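Local coordinates for protein poly(ADP-ribose) glycohydrolase (Thermomonospora curvata, PDB 3SIG) that probably hydrolyses the ribose-ribose glycosidic linkages of poly(ADP-ribose) and binds ADP-ribose in a macrodomain-type fold, at residues A[6-11]-A[103-108]; A[31-36]-A[167-172]; A[220-223]-A[228-231]. One frame throughout, in Å; residues are numbered along the deposited sequence.

Contact 1: residues A[6-11]-A[103-108]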
loop_
_atom_site.group_PDB
_atom_site.type_symbol
_atom_site.label_atom_id
_atom_site.label_comp_id
_atom_site.label_asym_id
_atom_site.label_seq_id
_atom_site.Cartn_x
_atom_site.Cartn_y
_atom_site.Cartn_z
ATOM N N ALA A 6 15.121 8.806 12.783
ATOM C CA ALA A 6 15.051 8.379 14.175
ATOM C C ALA A 6 13.821 7.506 14.435
ATOM O O ALA A 6 13.910 6.489 15.111
ATOM C CB ALA A 6 15.056 9.584 15.116
ATOM N N ILE A 7 12.681 7.916 13.902
ATOM C CA ILE A 7 11.461 7.140 14.050
ATOM C C ILE A 7 11.596 5.755 13.401
ATOM O O ILE A 7 11.256 4.733 14.002
ATOM C CB ILE A 7 10.271 7.891 13.459
ATOM C CG1 ILE A 7 9.930 9.083 14.365
ATOM C CG2 ILE A 7 9.084 6.968 13.340
ATOM C CD1 ILE A 7 8.961 10.032 13.738
ATOM N N ALA A 8 12.156 5.726 12.194
ATOM C CA ALA A 8 12.406 4.445 11.532
ATOM C C ALA A 8 13.275 3.514 12.355
ATOM O O ALA A 8 12.953 2.330 12.486
ATOM C CB ALA A 8 13.029 4.663 10.197
ATOM N N ALA A 9 14.355 4.022 12.934
ATOM C CA ALA A 9 15.208 3.184 13.746
ATOM C C ALA A 9 14.467 2.689 14.984
ATOM O O ALA A 9 14.670 1.558 15.427
ATOM C CB ALA A 9 16.484 3.965 14.133
ATOM N N GLU A 10 13.663 3.557 15.582
ATOM C CA GLU A 10 12.888 3.155 16.758
ATOM C C GLU A 10 11.910 2.022 16.388
ATOM O O GLU A 10 11.748 1.060 17.131
ATOM C CB GLU A 10 12.111 4.322 17.325
ATOM C CG GLU A 10 11.383 3.972 18.627
ATOM C CD GLU A 10 10.581 5.124 19.186
ATOM O OE1 GLU A 10 9.595 5.542 18.567
ATOM O OE2 GLU A 10 10.936 5.604 20.277
ATOM N N THR A 11 11.294 2.138 15.218
ATOM C CA THR A 11 10.374 1.096 14.775
ATOM C C THR A 11 11.114 -0.226 14.578
ATOM O O THR A 11 10.637 -1.276 15.014
ATOM C CB THR A 11 9.666 1.534 13.520
ATOM O OG1 THR A 11 8.784 2.594 13.871
ATOM C CG2 THR A 11 8.846 0.378 12.887
ATOM N N GLY A 103 12.896 3.872 1.206
ATOM C CA GLY A 103 14.009 4.528 1.882
ATOM C C GLY A 103 13.757 4.855 3.360
ATOM O O GLY A 103 14.299 5.833 3.891
ATOM N N PHE A 104 12.900 4.100 4.043
ATOM C CA PHE A 104 12.443 4.594 5.321
ATOM C C PHE A 104 13.575 4.787 6.307
ATOM O O PHE A 104 13.550 5.751 7.082
ATOM C CB PHE A 104 11.273 3.776 5.896
ATOM C CG PHE A 104 11.637 2.510 6.630
ATOM C CD1 PHE A 104 12.158 1.407 5.970
ATOM C CD2 PHE A 104 11.339 2.400 7.975
ATOM C CE1 PHE A 104 12.437 0.246 6.659
ATOM C CE2 PHE A 104 11.586 1.234 8.667
ATOM C CZ PHE A 104 12.149 0.156 8.005
ATOM N N LEU A 105 14.551 3.878 6.316
ATOM C CA LEU A 105 15.642 3.973 7.286
ATOM C C LEU A 105 16.601 5.109 7.021
ATOM O O LEU A 105 17.326 5.498 7.931
ATOM C CB LEU A 105 16.353 2.627 7.433
ATOM C CG LEU A 105 15.532 1.622 8.254
ATOM C CD1 LEU A 105 15.976 0.183 7.928
ATOM C CD2 LEU A 105 15.591 1.892 9.731
ATOM N N SER A 106 16.592 5.654 5.815
ATOM C CA SER A 106 17.363 6.863 5.537
ATOM C C SER A 106 16.550 8.131 5.752
ATOM O O SER A 106 17.011 9.235 5.453
ATOM C CB SER A 106 17.808 6.840 4.074
ATOM O OG SER A 106 18.568 5.681 3.791
ATOM N N GLY A 107 15.314 7.980 6.211
ATOM C CA GLY A 107 14.462 9.127 6.457
ATOM C C GLY A 107 13.740 9.677 5.250
ATOM O O GLY A 107 13.252 10.813 5.265
ATOM N N ALA A 108 13.645 8.888 4.183
ATOM C CA ALA A 108 12.904 9.333 2.998
ATOM C C ALA A 108 11.422 9.491 3.321
ATOM O O ALA A 108 10.905 8.856 4.247
ATOM C CB ALA A 108 13.091 8.367 1.833
#

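Contact 2: residues A[31-36]-A[167-172]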
loop_
_atom_site.group_PDB
_atom_site.type_symbol
_atom_site.label_atom_id
_atom_site.label_comp_id
_atom_site.label_asym_id
_atom_site.label_seq_id
_atom_site.Cartn_x
_atom_site.Cartn_y
_atom_site.Cartn_z
ATOM N N ALA A 31 4.810 -8.640 19.554
ATOM C CA ALA A 31 5.606 -9.692 18.932
ATOM C C ALA A 31 4.739 -10.758 18.277
ATOM O O ALA A 31 5.043 -11.210 17.170
ATOM C CB ALA A 31 6.528 -10.339 19.931
ATOM N N ASP A 32 3.680 -11.183 18.933
ATOM C CA ASP A 32 2.855 -12.241 18.377
ATOM C C ASP A 32 2.185 -11.783 17.088
ATOM O O ASP A 32 2.166 -12.517 16.092
ATOM C CB ASP A 32 1.777 -12.715 19.368
ATOM C CG ASP A 32 2.332 -13.444 20.556
ATOM O OD1 ASP A 32 3.489 -13.931 20.513
ATOM O OD2 ASP A 32 1.567 -13.521 21.542
ATOM N N HIS A 33 1.598 -10.600 17.077
ATOM C CA HIS A 33 0.949 -10.135 15.861
ATOM C C HIS A 33 1.945 -9.910 14.734
ATOM O O HIS A 33 1.635 -10.226 13.571
ATOM C CB HIS A 33 0.130 -8.899 16.135
ATOM C CG HIS A 33 -1.125 -9.194 16.878
ATOM N ND1 HIS A 33 -1.966 -8.212 17.347
ATOM C CD2 HIS A 33 -1.673 -10.373 17.243
ATOM C CE1 HIS A 33 -2.981 -8.774 17.976
ATOM N NE2 HIS A 33 -2.828 -10.085 17.932
ATOM N N VAL A 34 3.138 -9.409 15.030
ATOM C CA VAL A 34 4.164 -9.235 14.004
ATOM C C VAL A 34 4.573 -10.591 13.443
ATOM O O VAL A 34 4.647 -10.768 12.226
ATOM C CB VAL A 34 5.381 -8.458 14.545
ATOM C CG1 VAL A 34 6.555 -8.489 13.558
ATOM C CG2 VAL A 34 4.978 -7.033 14.833
ATOM N N ALA A 35 4.845 -11.556 14.311
ATOM C CA ALA A 35 5.219 -12.909 13.877
ATOM C C ALA A 35 4.140 -13.555 13.037
ATOM O O ALA A 35 4.462 -14.194 12.024
ATOM C CB ALA A 35 5.553 -13.778 15.063
ATOM N N GLN A 36 2.879 -13.352 13.383
ATOM C CA GLN A 36 1.774 -13.897 12.614
ATOM C C GLN A 36 1.753 -13.260 11.235
ATOM O O GLN A 36 1.557 -13.937 10.219
ATOM C CB GLN A 36 0.439 -13.680 13.308
ATOM C CG GLN A 36 0.255 -14.525 14.548
ATOM C CD GLN A 36 -1.114 -14.296 15.148
ATOM O OE1 GLN A 36 -2.091 -14.086 14.413
ATOM N NE2 GLN A 36 -1.194 -14.294 16.477
ATOM N N PRO A 167 -3.019 -0.487 19.147
ATOM C CA PRO A 167 -2.701 -0.804 17.748
ATOM C C PRO A 167 -3.885 -1.456 17.038
ATOM O O PRO A 167 -4.770 -2.003 17.655
ATOM C CB PRO A 167 -1.539 -1.780 17.867
ATOM C CG PRO A 167 -1.643 -2.323 19.284
ATOM C CD PRO A 167 -2.252 -1.302 20.102
ATOM N N TYR A 168 -3.889 -1.382 15.729
ATOM C CA TYR A 168 -4.911 -2.036 14.928
ATOM C C TYR A 168 -4.218 -2.815 13.846
ATOM O O TYR A 168 -3.078 -2.547 13.555
ATOM C CB TYR A 168 -5.943 -1.024 14.385
ATOM C CG TYR A 168 -5.403 0.045 13.478
ATOM C CD1 TYR A 168 -4.724 1.128 13.973
ATOM C CD2 TYR A 168 -5.540 -0.056 12.098
ATOM C CE1 TYR A 168 -4.213 2.096 13.161
ATOM C CE2 TYR A 168 -5.050 0.908 11.280
ATOM C CZ TYR A 168 -4.370 1.985 11.785
ATOM O OH TYR A 168 -3.873 2.973 10.931
ATOM N N ARG A 169 -4.882 -3.771 13.241
ATOM C CA ARG A 169 -4.314 -4.584 12.194
ATOM C C ARG A 169 -4.991 -4.395 10.856
ATOM O O ARG A 169 -6.211 -4.307 10.786
ATOM C CB ARG A 169 -4.367 -6.055 12.569
ATOM C CG ARG A 169 -3.435 -6.409 13.737
ATOM C CD ARG A 169 -3.276 -7.928 13.950
ATOM N NE ARG A 169 -4.496 -8.449 14.531
ATOM C CZ ARG A 169 -4.695 -9.737 14.809
ATOM N NH1 ARG A 169 -3.753 -10.628 14.543
ATOM N NH2 ARG A 169 -5.843 -10.135 15.350
ATOM N N VAL A 170 -4.186 -4.327 9.801
ATOM C CA VAL A 170 -4.671 -4.283 8.418
ATOM C C VAL A 170 -3.880 -5.236 7.587
ATOM O O VAL A 170 -2.732 -5.574 7.931
ATOM C CB VAL A 170 -4.522 -2.872 7.819
ATOM C CG1 VAL A 170 -5.169 -1.818 8.734
ATOM C CG2 VAL A 170 -3.072 -2.491 7.615
ATOM N N ALA A 171 -4.409 -5.617 6.440
ATOM C CA ALA A 171 -3.622 -6.327 5.436
ATOM C C ALA A 171 -3.022 -5.307 4.491
ATOM O O ALA A 171 -3.648 -4.289 4.143
ATOM C CB ALA A 171 -4.472 -7.302 4.675
ATOM N N PHE A 172 -1.812 -5.594 4.031
ATOM C CA PHE A 172 -1.184 -4.800 2.977
ATOM C C PHE A 172 -1.044 -5.588 1.697
ATOM O O PHE A 172 -0.798 -6.817 1.718
ATOM C CB PHE A 172 0.171 -4.239 3.402
ATOM C CG PHE A 172 0.080 -3.123 4.419
ATOM C CD1 PHE A 172 -0.306 -1.848 4.049
ATOM C CD2 PHE A 172 0.324 -3.362 5.763
ATOM C CE1 PHE A 172 -0.411 -0.832 4.989
ATOM C CE2 PHE A 172 0.248 -2.332 6.713
ATOM C CZ PHE A 172 -0.125 -1.077 6.315
HETATM O O HOH W 1 -1.262 -10.564 12.906
HETATM O O HOH W 2 -4.788 -13.392 14.411
#

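Contact 3: residues A[220-223]-A[228-231]. With AR6 ([(2R,3S,4R,5R)-5-(6-aminopurin-9-yl)-3,4-dihydroxy-oxolan-2-yl]methyl [hydroxy-[[(2R,3S,4R,5S)-3,4,5-trihydroxyoxolan-2-yl]methoxy]phosphoryl] hydrogen phosphate), chain B.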
loop_
_atom_site.group_PDB
_atom_site.type_symbol
_atom_site.label_atom_id
_atom_site.label_comp_id
_atom_site.label_asym_id
_atom_site.label_seq_id
_atom_site.Cartn_x
_atom_site.Cartn_y
_atom_site.Cartn_z
ATOM N N TRP A 220 -1.674 5.764 -6.440
ATOM C CA TRP A 220 -0.620 4.777 -6.669
ATOM C C TRP A 220 0.239 5.194 -7.850
ATOM O O TRP A 220 -0.284 5.491 -8.934
ATOM C CB TRP A 220 -1.307 3.470 -6.998
ATOM C CG TRP A 220 -0.469 2.264 -7.229
ATOM C CD1 TRP A 220 0.588 1.790 -6.487
ATOM C CD2 TRP A 220 -0.708 1.319 -8.258
ATOM N NE1 TRP A 220 1.017 0.592 -7.010
ATOM C CE2 TRP A 220 0.221 0.277 -8.085
ATOM C CE3 TRP A 220 -1.643 1.243 -9.315
ATOM C CZ2 TRP A 220 0.274 -0.820 -8.939
ATOM C CZ3 TRP A 220 -1.588 0.155 -10.161
ATOM C CH2 TRP A 220 -0.631 -0.856 -9.980
ATOM N N GLY A 221 1.543 5.299 -7.649
ATOM C CA GLY A 221 2.448 5.587 -8.743
ATOM C C GLY A 221 2.566 7.051 -9.122
ATOM O O GLY A 221 3.357 7.359 -10.018
ATOM N N CYS A 222 1.821 7.941 -8.483
ATOM C CA CYS A 222 1.657 9.297 -8.994
ATOM C C CYS A 222 2.512 10.363 -8.332
ATOM O O CYS A 222 2.303 11.557 -8.608
ATOM C CB CYS A 222 0.189 9.728 -8.929
ATOM S SG CYS A 222 -0.931 8.748 -9.918
ATOM N N GLY A 223 3.430 9.935 -7.467
ATOM C CA GLY A 223 4.355 10.855 -6.820
ATOM C C GLY A 223 5.756 10.568 -7.275
ATOM O O GLY A 223 6.167 10.973 -8.379
ATOM N N ASP A 228 0.550 9.708 -14.277
ATOM C CA ASP A 228 -0.499 10.699 -14.446
ATOM C C ASP A 228 -1.700 10.354 -13.554
ATOM O O ASP A 228 -2.318 9.304 -13.715
ATOM C CB ASP A 228 -0.915 10.664 -15.922
ATOM C CG ASP A 228 -2.041 11.615 -16.253
ATOM O OD1 ASP A 228 -2.599 12.264 -15.356
ATOM O OD2 ASP A 228 -2.388 11.682 -17.454
ATOM N N PRO A 229 -2.044 11.219 -12.589
ATOM C CA PRO A 229 -3.144 10.808 -11.713
ATOM C C PRO A 229 -4.489 10.621 -12.412
ATOM O O PRO A 229 -5.296 9.814 -11.957
ATOM C CB PRO A 229 -3.200 11.897 -10.640
ATOM C CG PRO A 229 -2.362 12.983 -11.116
ATOM C CD PRO A 229 -1.480 12.527 -12.222
ATOM N N ALA A 230 -4.748 11.354 -13.473
ATOM C CA ALA A 230 -5.979 11.095 -14.218
ATOM C C ALA A 230 -5.990 9.681 -14.799
ATOM O O ALA A 230 -7.015 9.005 -14.772
ATOM C CB ALA A 230 -6.202 12.148 -15.325
ATOM N N GLN A 231 -4.858 9.220 -15.310
ATOM C CA GLN A 231 -4.777 7.871 -15.854
ATOM C C GLN A 231 -4.896 6.816 -14.751
ATOM O O GLN A 231 -5.560 5.807 -14.948
ATOM C CB GLN A 231 -3.477 7.664 -16.635
ATOM C CG GLN A 231 -3.384 6.305 -17.297
ATOM C CD GLN A 231 -2.152 6.184 -18.153
ATOM O OE1 GLN A 231 -1.047 6.574 -17.756
ATOM N NE2 GLN A 231 -2.328 5.681 -19.357
HETATM N N1 AR6 B . -1.327 8.580 2.188
HETATM C C2 AR6 B . -2.056 8.786 1.096
HETATM N N3 AR6 B . -1.623 9.379 -0.054
HETATM C C4 AR6 B . -0.321 9.743 -0.015
HETATM C C5 AR6 B . 0.514 9.536 1.140
HETATM C C6 AR6 B . -0.071 8.928 2.220
HETATM N N6 AR6 B . 0.677 8.720 3.380
HETATM N N7 AR6 B . 1.817 10.031 0.780
HETATM C C8 AR6 B . 1.717 10.502 -0.418
HETATM N N9 AR6 B . 0.477 10.376 -0.971
HETATM P PA AR6 B . 4.141 8.017 -3.531
HETATM P PB AR6 B . 4.638 6.249 -5.877
HETATM C "C1'" AR6 B . -0.056 10.734 -2.282
HETATM O O1A AR6 B . 4.936 9.081 -4.200
HETATM O O1B AR6 B . 3.953 4.927 -6.162
HETATM C C1D AR6 B . 8.533 5.408 -2.291
HETATM O O1D AR6 B . 9.839 5.836 -2.025
HETATM C "C2'" AR6 B . 0.675 11.877 -2.954
HETATM O "O2'" AR6 B . -0.227 12.648 -3.698
HETATM O O2A AR6 B . 4.556 7.586 -2.148
HETATM O O2B AR6 B . 4.504 7.346 -6.879
HETATM C C2D AR6 B . 8.586 3.956 -2.564
HETATM O O2D AR6 B . 9.307 3.171 -1.680
HETATM C "C3'" AR6 B . 1.603 11.159 -3.865
HETATM O "O3'" AR6 B . 1.914 11.896 -5.002
HETATM O O3A AR6 B . 4.031 6.754 -4.492
HETATM C C3D AR6 B . 8.744 3.850 -4.021
HETATM O O3D AR6 B . 10.134 3.861 -4.216
HETATM C "C4'" AR6 B . 0.884 9.891 -4.226
HETATM O "O4'" AR6 B . -0.038 9.657 -3.184
HETATM C C4D AR6 B . 8.071 5.082 -4.512
HETATM O O4D AR6 B . 8.070 6.042 -3.466
HETATM C "C5'" AR6 B . 1.763 8.669 -4.452
HETATM O "O5'" AR6 B . 2.599 8.442 -3.329
HETATM C C5D AR6 B . 6.647 4.846 -5.014
HETATM O O5D AR6 B . 6.178 6.049 -5.592
#

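Contact 1: residues A[6-11]-A[103-108]
Ala8, buried on helix 6-11, puts its methyl group into the corner where Phe104 and Leu105 diverge. The apolar contacts centre on that methyl. Ala8 CB sits 3.6 Å from Phe104 CD2, coming at the ring obliquely, and 3.8 Å from Leu105 CD2. It also packs 3.3 Å from Phe104 O, a van der Waals contact. Leu105 CD2 goes on to approach the helix backbone at Ala9 N. Leu105 CG lies over one face of the Phe104 ring, toward its rim, and Tyr122 meets that ring edge-to-face. The CB of Phe104 does not point at the helix; the chi1 rotation of 83° brings the CD2 side of the ring back to Ala8.

The polar bonds lie within the loop and around it. Gly103 O is gripped twice, by Ser106 N and Ala108 N from opposite faces of its plane. The Ser106 bond is of the 3-10 kind; the Ala108 bond pairs with Gly107 N to Phe104 O (3.0 Å) in a Schellman motif, Gly107 taking the left-handed position. Gly103 N donates to Glu113, and Arg4, one turn before Ala8, bonds Gly107 O. The loop belongs to the glycine-rich PARG signature, the Gly-Gly-Gly run that leads to Gln111, Glu112 and Glu113.

Contact 2: residues A[31-36]-A[167-172]
His33 and Arg169 mark the nearest approach of helix 31-36 to strand 167-172, yet their CA atoms are 8.5 Å apart, so side chains span the gap. Arg169 does most of the reaching. Its CB points toward the helix, and a bend at chi3 (-73°) turns the guanidinium so that it lies flat on one face of the His33 imidazole. The centres of the two groups are 3.7 Å apart and their planes differ by 10°. The overlap is offset: Arg169 NH1 is above the rim of the ring, 3.4 Å from His33 CD2, while Arg169 CD lies over the same ring as a CH-pi contact, 4.0 Å from its centroid. A cation stacked this closely would be expected to disfavour protonation of the imidazole.

The strand is part of 163-175 in the mixed sheet of the macrodomain-type fold, between antiparallel 147-157 and parallel 90-94. Arg169 leaves it on the side facing helix 31-39; the neighbouring Tyr168 points away from that helix and packs on helix 74-84. Val34, one residue along from His33, is buried against Pro154 and Ala123 and packs the helix against strand 147-157 and helix 121-125.

Two waters complete the join, both accepting from Arg169 NH1; the bridges can use both of its N-H groups and would restrain rotation of the guanidinium. Water 1, in the guanidinium plane, lies 3.0 Å from Arg169 NH1 and donates to the backbone carbonyl His33 O. Water 2 donates to Gln36 OE1 at 2.8 Å. Gln36, one turn beyond His33, brings its amide oxygen to the guanidinium edge, OE1 3.8 Å from Arg169 NH1, with the amide plane 77° from that of the guanidinium.

Contact 3: residues A[220-223]-A[228-231]
Oxygen O2B of the ADP-ribose, on the phosphate next to the terminal ribose, accepts a fairly straight hydrogen bond from Gly223 N at 2.9 Å (151°). Cys222 N comes to 3.2 Å of O2B. This is the diphosphate-binding loop of a macrodomain-type fold, running from strand 214-217 to helix 229-240. On the other oxygen of that phosphate, O1B, Gly221 N makes a weak, more bent bond. Val224 N and Phe225 N, further along the loop, also donate to the ligand, which is thus faced by consecutive backbone amides. Gly223, having no side chain, lets O1A of the adenosine-side phosphate come close over its alpha carbon.

The Cys222 side chain faces the opposite way, into the start of the helix. With SG beside the backbone N (chi1 -62°), the sulfur of Cys222 lies 3.5 Å from Pro229 CA and 3.9 Å from Pro229 CB, and the side chain also rests on Val232. Pro229 packs on Ala269 as well. Arg266 touches both sides of the contact, packing on Pro229 and donating to Cys222 O. Gly221 is tied to Asn227 just before the helix. Asp228 is the N-cap, its OD1 accepting from Ala230 N at 3.0 Å, with the donor above the carboxylate plane.

How the contacts relate
The three contacts stand in different relations to the bound ADP-ribose. In contact 3 the 220-223 side bonds it directly, at the diphosphate. Contact 1 is second-shell: the Phe104 side chain is about 8 Å from the ligand, but Gly103 N donates to Glu113 OE2, the atom that also bonds the ligand, and the loop runs on to Gln111 and Glu112, which bond it too. Contact 2 is surface packing, its centre about 29 Å from that of contact 3 and across the chain's centre from it. Contacts 1 and 2, centres about 19 Å apart, interleave along the sequence, each joining an early helix to a later part of the chain. Contact 3 follows both.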